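Side-chain contacts in 5,10-methylenetetrahydrofolate dehydrogenase (Bombyx mori, PDB 5ZF1), which probably oxidises 5,10-methylenetetrahydrofolate to 5,10-methenyltetrahydrofolate with NADP+ as electron acceptor, a step of one-carbon metabolism: residues L10-E13 and I14-L18; S46-Y49 and V50-K53; S71-T74 and E75-L79. All blocks are in the same frame, centred on the assembly; numbering follows the deposited sequence.

Overall arrangement
The three contacts follow one another along the chain, all in the catalytic domain typical of tetrahydrofolate dehydrogenase/cyclohydrolase enzymes. Interaction 1 lies on helix 7-26. Interaction 2 lies on helix 44-60, which links the parallel strands 34-40 and 63-69. Interaction 3 forms where the chain leaves strand 63-69 and starts helix 75-87. Centres of interactions 1 and 2 are about 19 Å apart, those of 2 and 3 about 20 Å, and those of 1 and 3 about 36 Å. None touches another, but Met12 and Lys15 of interaction 1 pack on helix 44-60 farther along. Interactions 2 and 3 pack on strand 34-40 of the three-stranded sheet. Helix 7-26 also meets helices 140-151 and 277-298, which follow this domain's strands in the chain.

Interaction 1 of 3, residues L10-E13 and I14-L18; sequences LAME and IKKEL
Leu10 to Ile14, Ala11 to Lys15 and Met12 to Lys16 are i to i+4 contacts within helix 7-26, whose side chains touch helices 44-60, 140-151 and 277-298. The backbone pairs normally: Ile14 N donates to Leu10 O at 2.9 Å and Lys15 N to Ala11 O at 2.7 Å. On the buried side, Ile14 CD1 comes to 4.0 Å from Leu10 CG. Both side chains also pack on Met280 of helix 277-298. Lys15 runs back along the preceding turn. A bend at chi3 (-71°) brings its CE to 3.4 Å from Ala11 O, and its NZ lies 4.0 Å from Met12 CE. The lysine chain also touches Ala56, Phe59 and Val60 of helix 44-60, and Met12 touches Phe59 too. Lys16 instead stays extended. Its CE reaches Met12 CG at 3.7 Å, with the sulfur SD slightly farther away. Glu17 lays its CG 3.5 Å from Glu13 O, while its carboxylate forms a salt bridge with Arg151 of helix 140-151. Side chains thus meet within this stretch by apolar contact, the lysine stems serving Met12 as apolar surface. Backbone bonds hold the turns, and the charge of Glu17 is met on a neighbouring helix.

Interaction 2 of 3, residues S46-Y49 and V50-K53; sequences SHTY and VRNK
Val50 N donates to Ser46 O at 3.2 Å, one of the i to i+4 bonds of helix 44-60, the crossover helix of the beta-alpha-beta unit 34-40, 44-60, 63-69. The Val50 side chain is buried, with CG2 3.7 Å from Ser46 O, and packs on Ile39 and Thr66 of the two flanking strands. Arg51 comes next, and its N bonds to His47 O at 2.9 Å. Its CG stands anti to the backbone N (chi1 175°), and a bend at chi3 folds the guanidinium back over Thr48. One guanidinium face covers His47 O and Thr48 CA, and NH2 lies 3.7 Å from Thr48 OG1. That hydroxyl is hydrogen-bonded to Pro44 O. His47 turns its own NE2 to Gly41 O. Asn52 N donates to Thr48 O. The Asn52 side chain runs alongside that of Thr48, with ND2 4.2 Å from Thr48 CG2. The same ND2 sits at the edge of the Tyr49 ring, near the ring plane. Lys53 closes the segment with a backbone bond to Tyr49 O. Its extended chain carries NZ to Gln97 OE1, and on the way Lys53 CG passes 3.3 Å from Tyr49 O.

Interaction 3 of 3, residues S71-T74 and E75-L79; sequences SDIT and EEQLL
Thr74 and Gln77 grip each other in a capping box at the start of helix 75-87, with Ile73 packed beside them. Thr74 is the N-cap residue. Its OG1 accepts from Gln77 N at 3.0 Å, which gives an N-H of the first turn a side-chain acceptor. The hydroxyl gets there because chi1 (77°) sets OG1 between the backbone N and the carbonyl carbon. Gln77 returns the bond: its OE1 accepts from Thr74 N at 2.7 Å. This second bond is nearly straight at the hydrogen (172°), with the donor tilted 21° from the amide carbonyl plane. Thr74 O then takes Leu78 N at 2.9 Å as the first regular turn begins. The Ile73 side chain runs antiparallel to that of Gln77, its CG1 3.3 Å from Gln77 OE1. Ile73 CD1 goes on to Leu78 CB at 4.1 Å. Both of these apolar side chains also touch strand 34-40, at Val40 and Ile38. Glu75 turns elsewhere, to Arg108 and Asn105. A valine in place of Thr74 would probably leave Gln77 N without its capping acceptor and fray the first turn. The cap thus pairs two backbone N-H groups with two side-chain oxygens, while the isoleucine and leucine tie the same turn to the sheet.

Interaction 1 of 3, residues L10-E13 and I14-L18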
ATOM      1  N   LEU B  10      -4.125 -20.909  19.065  1.00 35.42           N
ATOM      2  CA  LEU B  10      -3.007 -20.719  18.147  1.00 30.80           C
ATOM      3  C   LEU B  10      -1.958 -19.790  18.745  1.00 26.38           C
ATOM      4  O   LEU B  10      -0.750 -20.021  18.591  1.00 30.76           O
ATOM      5  CB  LEU B  10      -3.506 -20.163  16.814  1.00 28.24           C
ATOM      6  CG  LEU B  10      -2.432 -19.960  15.742  1.00 36.41           C
ATOM      7  CD1 LEU B  10      -1.677 -21.254  15.502  1.00 37.83           C
ATOM      8  CD2 LEU B  10      -3.036 -19.438  14.438  1.00 30.02           C
ATOM      9  N   ALA B  11      -2.403 -18.721  19.407  1.00 29.96           N
ATOM     10  CA  ALA B  11      -1.468 -17.787  20.025  1.00 31.50           C
ATOM     11  C   ALA B  11      -0.615 -18.490  21.070  1.00 25.37           C
ATOM     12  O   ALA B  11       0.589 -18.237  21.170  1.00 26.93           O
ATOM     13  CB  ALA B  11      -2.223 -16.620  20.655  1.00 25.79           C
ATOM     14  N   MET B  12      -1.226 -19.373  21.859  1.00 31.11           N
ATOM     15  CA  MET B  12      -0.451 -20.186  22.794  1.00 36.21           C
ATOM     16  C   MET B  12       0.624 -20.995  22.071  1.00 32.52           C
ATOM     17  O   MET B  12       1.789 -21.000  22.487  1.00 33.18           O
ATOM     18  CB  MET B  12      -1.375 -21.105  23.596  1.00 37.62           C
ATOM     19  CG  MET B  12      -0.667 -21.837  24.738  1.00 43.63           C
ATOM     20  SD  MET B  12       0.239 -20.720  25.841  1.00 58.99           S
ATOM     21  CE  MET B  12      -1.036 -19.517  26.227  1.00 44.73           C
ATOM     22  N   GLU B  13       0.259 -21.675  20.976  1.00 33.67           N
ATOM     23  CA  GLU B  13       1.249 -22.418  20.195  1.00 32.82           C
ATOM     24  C   GLU B  13       2.383 -21.510  19.749  1.00 31.21           C
ATOM     25  O   GLU B  13       3.561 -21.840  19.899  1.00 27.65           O
ATOM     26  CB  GLU B  13       0.599 -23.059  18.966  1.00 43.99           C
ATOM     27  CG  GLU B  13      -0.412 -24.154  19.237  1.00 44.67           C
ATOM     28  CD  GLU B  13      -0.974 -24.737  17.946  1.00 60.13           C
ATOM     29  OE1 GLU B  13      -0.186 -24.979  17.004  1.00 61.02           O
ATOM     30  OE2 GLU B  13      -2.204 -24.945  17.871  1.00 66.84           O
ATOM     31  N   ILE B  14       2.031 -20.348  19.196  1.00 26.96           N
ATOM     32  CA  ILE B  14       3.021 -19.389  18.717  1.00 26.32           C
ATOM     33  C   ILE B  14       3.904 -18.890  19.861  1.00 24.72           C
ATOM     34  O   ILE B  14       5.129 -18.790  19.717  1.00 30.11           O
ATOM     35  CB  ILE B  14       2.288 -18.237  17.994  1.00 23.64           C
ATOM     36  CG1 ILE B  14       1.838 -18.694  16.603  1.00 35.14           C
ATOM     37  CG2 ILE B  14       3.145 -17.009  17.893  1.00 27.04           C
ATOM     38  CD1 ILE B  14       0.853 -17.758  15.956  1.00 36.62           C
ATOM     39  N   LYS B  15       3.300 -18.563  21.009  1.00 27.58           N
ATOM     40  CA  LYS B  15       4.078 -18.057  22.137  1.00 23.75           C
ATOM     41  C   LYS B  15       5.036 -19.116  22.672  1.00 29.75           C
ATOM     42  O   LYS B  15       6.145 -18.786  23.102  1.00 28.41           O
ATOM     43  CB  LYS B  15       3.147 -17.558  23.237  1.00 27.25           C
ATOM     44  CG  LYS B  15       2.584 -16.162  22.961  1.00 26.61           C
ATOM     45  CD  LYS B  15       1.658 -15.679  24.065  1.00 24.95           C
ATOM     46  CE  LYS B  15       0.343 -16.453  24.068  1.00 27.59           C
ATOM     47  NZ  LYS B  15      -0.660 -15.784  24.941  1.00 33.53           N
ATOM     48  N   LYS B  16       4.643 -20.389  22.618  1.00 28.04           N
ATOM     49  CA  LYS B  16       5.554 -21.456  23.031  1.00 29.54           C
ATOM     50  C   LYS B  16       6.739 -21.568  22.083  1.00 36.00           C
ATOM     51  O   LYS B  16       7.879 -21.741  22.530  1.00 34.58           O
ATOM     52  CB  LYS B  16       4.811 -22.786  23.115  1.00 32.86           C
ATOM     53  CG  LYS B  16       3.765 -22.840  24.216  1.00 40.23           C
ATOM     54  CD  LYS B  16       3.183 -24.242  24.337  1.00 48.28           C
ATOM     55  CE  LYS B  16       2.029 -24.287  25.328  1.00 54.92           C
ATOM     56  NZ  LYS B  16       1.486 -25.672  25.466  1.00 62.66           N
ATOM     57  N   GLU B  17       6.489 -21.476  20.770  1.00 31.63           N
ATOM     58  CA  GLU B  17       7.587 -21.496  19.809  1.00 30.75           C
ATOM     59  C   GLU B  17       8.507 -20.306  20.007  1.00 31.27           C
ATOM     60  O   GLU B  17       9.731 -20.451  20.007  1.00 33.59           O
ATOM     61  CB  GLU B  17       7.045 -21.510  18.377  1.00 31.73           C
ATOM     62  CG  GLU B  17       6.310 -22.771  17.998  1.00 34.97           C
ATOM     63  CD  GLU B  17       5.567 -22.631  16.682  1.00 44.53           C
ATOM     64  OE1 GLU B  17       5.804 -21.639  15.955  1.00 39.97           O
ATOM     65  OE2 GLU B  17       4.746 -23.520  16.377  1.00 44.57           O
ATOM     66  N   LEU B  18       7.929 -19.114  20.177  1.00 26.89           N
ATOM     67  CA  LEU B  18       8.740 -17.921  20.373  1.00 26.67           C
ATOM     68  C   LEU B  18       9.621 -18.049  21.609  1.00 27.89           C
ATOM     69  O   LEU B  18      10.785 -17.639  21.593  1.00 27.20           O
ATOM     70  CB  LEU B  18       7.832 -16.700  20.497  1.00 23.74           C
ATOM     71  CG  LEU B  18       7.390 -16.088  19.180  1.00 31.34           C
ATOM     72  CD1 LEU B  18       6.239 -15.141  19.438  1.00 29.82           C
ATOM     73  CD2 LEU B  18       8.565 -15.363  18.542  1.00 31.82           C
TER

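Interaction 2 of 3, residues S46-Y49 and V50-K53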
ATOM      1  N   SER B  46      -7.386   0.549  27.856  1.00 60.39           N
ATOM      2  CA  SER B  46      -6.016   0.655  27.371  1.00 57.65           C
ATOM      3  C   SER B  46      -5.017   0.047  28.344  1.00 58.10           C
ATOM      4  O   SER B  46      -3.930  -0.367  27.923  1.00 53.55           O
ATOM      5  CB  SER B  46      -5.661   2.117  27.107  1.00 56.12           C
ATOM      6  OG  SER B  46      -6.738   2.792  26.488  1.00 55.43           O
ATOM      7  N   HIS B  47      -5.357  -0.019  29.632  1.00 55.84           N
ATOM      8  CA  HIS B  47      -4.456  -0.631  30.599  1.00 60.38           C
ATOM      9  C   HIS B  47      -4.564  -2.150  30.575  1.00 57.47           C
ATOM     10  O   HIS B  47      -3.552  -2.847  30.719  1.00 55.81           O
ATOM     11  CB  HIS B  47      -4.741  -0.082  31.994  1.00 60.10           C
ATOM     12  CG  HIS B  47      -4.244   1.315  32.197  1.00 63.34           C
ATOM     13  ND1 HIS B  47      -2.938   1.599  32.533  1.00 63.09           N
ATOM     14  CD2 HIS B  47      -4.875   2.509  32.095  1.00 64.31           C
ATOM     15  CE1 HIS B  47      -2.787   2.907  32.637  1.00 61.95           C
ATOM     16  NE2 HIS B  47      -3.947   3.483  32.376  1.00 65.49           N
ATOM     17  N   THR B  48      -5.778  -2.676  30.389  1.00 51.86           N
ATOM     18  CA  THR B  48      -5.939  -4.110  30.171  1.00 53.26           C
ATOM     19  C   THR B  48      -5.123  -4.572  28.971  1.00 50.79           C
ATOM     20  O   THR B  48      -4.453  -5.612  29.025  1.00 46.96           O
ATOM     21  CB  THR B  48      -7.418  -4.447  29.970  1.00 52.70           C
ATOM     22  OG1 THR B  48      -8.162  -4.050  31.127  1.00 58.38           O
ATOM     23  CG2 THR B  48      -7.609  -5.940  29.740  1.00 55.97           C
ATOM     24  N   TYR B  49      -5.155  -3.801  27.883  1.00 45.30           N
ATOM     25  CA  TYR B  49      -4.435  -4.190  26.675  1.00 46.49           C
ATOM     26  C   TYR B  49      -2.928  -4.199  26.905  1.00 48.82           C
ATOM     27  O   TYR B  49      -2.227  -5.097  26.424  1.00 45.96           O
ATOM     28  CB  TYR B  49      -4.807  -3.251  25.526  1.00 54.84           C
ATOM     29  CG  TYR B  49      -6.228  -3.436  25.023  1.00 57.65           C
ATOM     30  CD1 TYR B  49      -6.988  -4.533  25.418  1.00 55.60           C
ATOM     31  CD2 TYR B  49      -6.814  -2.509  24.167  1.00 57.36           C
ATOM     32  CE1 TYR B  49      -8.285  -4.710  24.968  1.00 57.42           C
ATOM     33  CE2 TYR B  49      -8.113  -2.676  23.711  1.00 61.01           C
ATOM     34  CZ  TYR B  49      -8.844  -3.780  24.115  1.00 68.60           C
ATOM     35  OH  TYR B  49     -10.135  -3.956  23.670  1.00 66.31           O
ATOM     36  N   VAL B  50      -2.410  -3.217  27.644  1.00 45.21           N
ATOM     37  CA  VAL B  50      -0.973  -3.175  27.892  1.00 54.74           C
ATOM     38  C   VAL B  50      -0.553  -4.283  28.855  1.00 45.88           C
ATOM     39  O   VAL B  50       0.517  -4.887  28.694  1.00 39.25           O
ATOM     40  CB  VAL B  50      -0.561  -1.777  28.390  1.00 49.47           C
ATOM     41  CG1 VAL B  50       0.716  -1.841  29.220  1.00 50.68           C
ATOM     42  CG2 VAL B  50      -0.364  -0.865  27.206  1.00 47.33           C
ATOM     43  N   ARG B  51      -1.394  -4.598  29.846  1.00 47.22           N
ATOM     44  CA  ARG B  51      -1.062  -5.693  30.749  1.00 46.17           C
ATOM     45  C   ARG B  51      -0.982  -7.016  29.991  1.00 45.07           C
ATOM     46  O   ARG B  51      -0.115  -7.851  30.273  1.00 37.34           O
ATOM     47  CB  ARG B  51      -2.084  -5.776  31.875  1.00 49.60           C
ATOM     48  CG  ARG B  51      -1.881  -6.979  32.790  1.00 62.31           C
ATOM     49  CD  ARG B  51      -2.907  -7.041  33.919  1.00 66.23           C
ATOM     50  NE  ARG B  51      -3.705  -5.823  34.006  1.00 68.75           N
ATOM     51  CZ  ARG B  51      -5.000  -5.761  33.715  1.00 63.61           C
ATOM     52  NH1 ARG B  51      -5.643  -6.852  33.321  1.00 61.22           N
ATOM     53  NH2 ARG B  51      -5.650  -4.613  33.821  1.00 61.29           N
ATOM     54  N   ASN B  52      -1.858  -7.219  28.999  1.00 42.53           N
ATOM     55  CA  ASN B  52      -1.797  -8.433  28.185  1.00 44.18           C
ATOM     56  C   ASN B  52      -0.489  -8.519  27.409  1.00 31.61           C
ATOM     57  O   ASN B  52       0.100  -9.602  27.297  1.00 36.36           O
ATOM     58  CB  ASN B  52      -2.985  -8.485  27.221  1.00 41.51           C
ATOM     59  CG  ASN B  52      -4.316  -8.507  27.936  1.00 50.33           C
ATOM     60  OD1 ASN B  52      -4.383  -8.661  29.152  1.00 55.15           O
ATOM     61  ND2 ASN B  52      -5.393  -8.352  27.174  1.00 43.63           N
ATOM     62  N   LYS B  53      -0.029  -7.396  26.846  1.00 37.20           N
ATOM     63  CA  LYS B  53       1.249  -7.400  26.139  1.00 34.86           C
ATOM     64  C   LYS B  53       2.392  -7.722  27.092  1.00 36.55           C
ATOM     65  O   LYS B  53       3.298  -8.491  26.748  1.00 34.57           O
ATOM     66  CB  LYS B  53       1.477  -6.057  25.441  1.00 37.86           C
ATOM     67  CG  LYS B  53       0.369  -5.683  24.442  1.00 38.40           C
ATOM     68  CD  LYS B  53       0.469  -4.227  23.962  1.00 39.86           C
ATOM     69  CE  LYS B  53      -0.770  -3.828  23.167  1.00 47.68           C
ATOM     70  NZ  LYS B  53      -0.589  -2.564  22.377  1.00 51.70           N
TER

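Interaction 3 of 3, residues S71-T74 and E75-L79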
ATOM      1  N   SER B  71      -2.944  12.150  30.885  1.00 45.17           N
ATOM      2  CA  SER B  71      -3.761  12.543  29.741  1.00 58.29           C
ATOM      3  C   SER B  71      -3.432  13.937  29.225  1.00 57.75           C
ATOM      4  O   SER B  71      -3.717  14.232  28.058  1.00 56.37           O
ATOM      5  CB  SER B  71      -5.247  12.474  30.106  1.00 63.24           C
ATOM      6  OG  SER B  71      -5.668  11.135  30.305  1.00 64.34           O
ATOM      7  N   ASP B  72      -2.838  14.793  30.056  1.00 54.21           N
ATOM      8  CA  ASP B  72      -2.550  16.174  29.693  1.00 59.33           C
ATOM      9  C   ASP B  72      -1.146  16.369  29.134  1.00 55.53           C
ATOM     10  O   ASP B  72      -0.732  17.514  28.935  1.00 53.06           O
ATOM     11  CB  ASP B  72      -2.746  17.086  30.907  1.00 61.64           C
ATOM     12  CG  ASP B  72      -1.603  16.983  31.903  1.00 63.92           C
ATOM     13  OD1 ASP B  72      -0.588  17.692  31.729  1.00 70.43           O
ATOM     14  OD2 ASP B  72      -1.713  16.186  32.857  1.00 69.81           O
ATOM     15  N   ILE B  73      -0.399  15.286  28.896  1.00 54.98           N
ATOM     16  CA  ILE B  73       0.936  15.423  28.326  1.00 48.57           C
ATOM     17  C   ILE B  73       0.838  16.136  26.983  1.00 43.76           C
ATOM     18  O   ILE B  73      -0.111  15.931  26.216  1.00 46.91           O
ATOM     19  CB  ILE B  73       1.608  14.045  28.185  1.00 47.05           C
ATOM     20  CG1 ILE B  73       3.017  14.185  27.612  1.00 47.02           C
ATOM     21  CG2 ILE B  73       0.794  13.130  27.288  1.00 49.40           C
ATOM     22  CD1 ILE B  73       3.789  12.873  27.535  1.00 43.51           C
ATOM     23  N   THR B  74       1.804  17.005  26.704  1.00 45.55           N
ATOM     24  CA  THR B  74       1.796  17.685  25.420  1.00 47.44           C
ATOM     25  C   THR B  74       2.448  16.816  24.351  1.00 49.28           C
ATOM     26  O   THR B  74       3.261  15.930  24.638  1.00 41.70           O
ATOM     27  CB  THR B  74       2.520  19.032  25.488  1.00 51.95           C
ATOM     28  OG1 THR B  74       3.937  18.815  25.486  1.00 52.31           O
ATOM     29  CG2 THR B  74       2.121  19.805  26.735  1.00 47.52           C
ATOM     30  N   GLU B  75       2.078  17.091  23.101  1.00 46.23           N
ATOM     31  CA  GLU B  75       2.687  16.406  21.970  1.00 49.38           C
ATOM     32  C   GLU B  75       4.204  16.547  21.989  1.00 48.04           C
ATOM     33  O   GLU B  75       4.930  15.578  21.729  1.00 45.41           O
ATOM     34  CB  GLU B  75       2.097  16.950  20.670  1.00 48.86           C
ATOM     35  CG  GLU B  75       2.563  16.248  19.417  1.00 47.02           C
ATOM     36  CD  GLU B  75       1.803  16.708  18.193  1.00 54.52           C
ATOM     37  OE1 GLU B  75       0.553  16.640  18.199  1.00 50.97           O
ATOM     38  OE2 GLU B  75       2.456  17.158  17.232  1.00 54.84           O
ATOM     39  N   GLU B  76       4.705  17.739  22.323  1.00 43.73           N
ATOM     40  CA  GLU B  76       6.150  17.930  22.406  1.00 46.05           C
ATOM     41  C   GLU B  76       6.772  17.055  23.487  1.00 44.43           C
ATOM     42  O   GLU B  76       7.906  16.586  23.331  1.00 42.28           O
ATOM     43  CB  GLU B  76       6.474  19.406  22.659  1.00 50.33           C
ATOM     44  CG  GLU B  76       6.046  20.367  21.547  1.00 56.64           C
ATOM     45  CD  GLU B  76       4.535  20.578  21.468  1.00 60.97           C
ATOM     46  OE1 GLU B  76       3.802  20.069  22.346  1.00 57.48           O
ATOM     47  OE2 GLU B  76       4.080  21.256  20.522  1.00 64.96           O
ATOM     48  N   GLN B  77       6.054  16.823  24.589  1.00 41.42           N
ATOM     49  CA  GLN B  77       6.587  15.958  25.637  1.00 39.48           C
ATOM     50  C   GLN B  77       6.570  14.495  25.210  1.00 44.07           C
ATOM     51  O   GLN B  77       7.507  13.748  25.514  1.00 43.98           O
ATOM     52  CB  GLN B  77       5.792  16.135  26.928  1.00 47.20           C
ATOM     53  CG  GLN B  77       5.986  17.458  27.632  1.00 43.07           C
ATOM     54  CD  GLN B  77       4.956  17.669  28.719  1.00 47.24           C
ATOM     55  OE1 GLN B  77       3.796  17.280  28.575  1.00 48.45           O
ATOM     56  NE2 GLN B  77       5.375  18.275  29.822  1.00 61.20           N
ATOM     57  N   LEU B  78       5.509  14.062  24.528  1.00 41.63           N
ATOM     58  CA  LEU B  78       5.449  12.677  24.077  1.00 40.15           C
ATOM     59  C   LEU B  78       6.538  12.390  23.053  1.00 40.62           C
ATOM     60  O   LEU B  78       7.247  11.379  23.147  1.00 33.59           O
ATOM     61  CB  LEU B  78       4.069  12.371  23.500  1.00 39.48           C
ATOM     62  CG  LEU B  78       3.853  10.931  23.030  1.00 34.46           C
ATOM     63  CD1 LEU B  78       4.294   9.927  24.096  1.00 36.18           C
ATOM     64  CD2 LEU B  78       2.403  10.705  22.642  1.00 34.94           C
ATOM     65  N   LEU B  79       6.697  13.279  22.071  1.00 42.72           N
ATOM     66  CA  LEU B  79       7.738  13.077  21.069  1.00 43.36           C
ATOM     67  C   LEU B  79       9.126  13.130  21.689  1.00 41.41           C
ATOM     68  O   LEU B  79      10.041  12.447  21.219  1.00 37.63           O
ATOM     69  CB  LEU B  79       7.611  14.116  19.952  1.00 44.07           C
ATOM     70  CG  LEU B  79       6.297  14.139  19.169  1.00 40.54           C
ATOM     71  CD1 LEU B  79       6.352  15.202  18.081  1.00 54.75           C
ATOM     72  CD2 LEU B  79       5.966  12.785  18.579  1.00 40.62           C
TER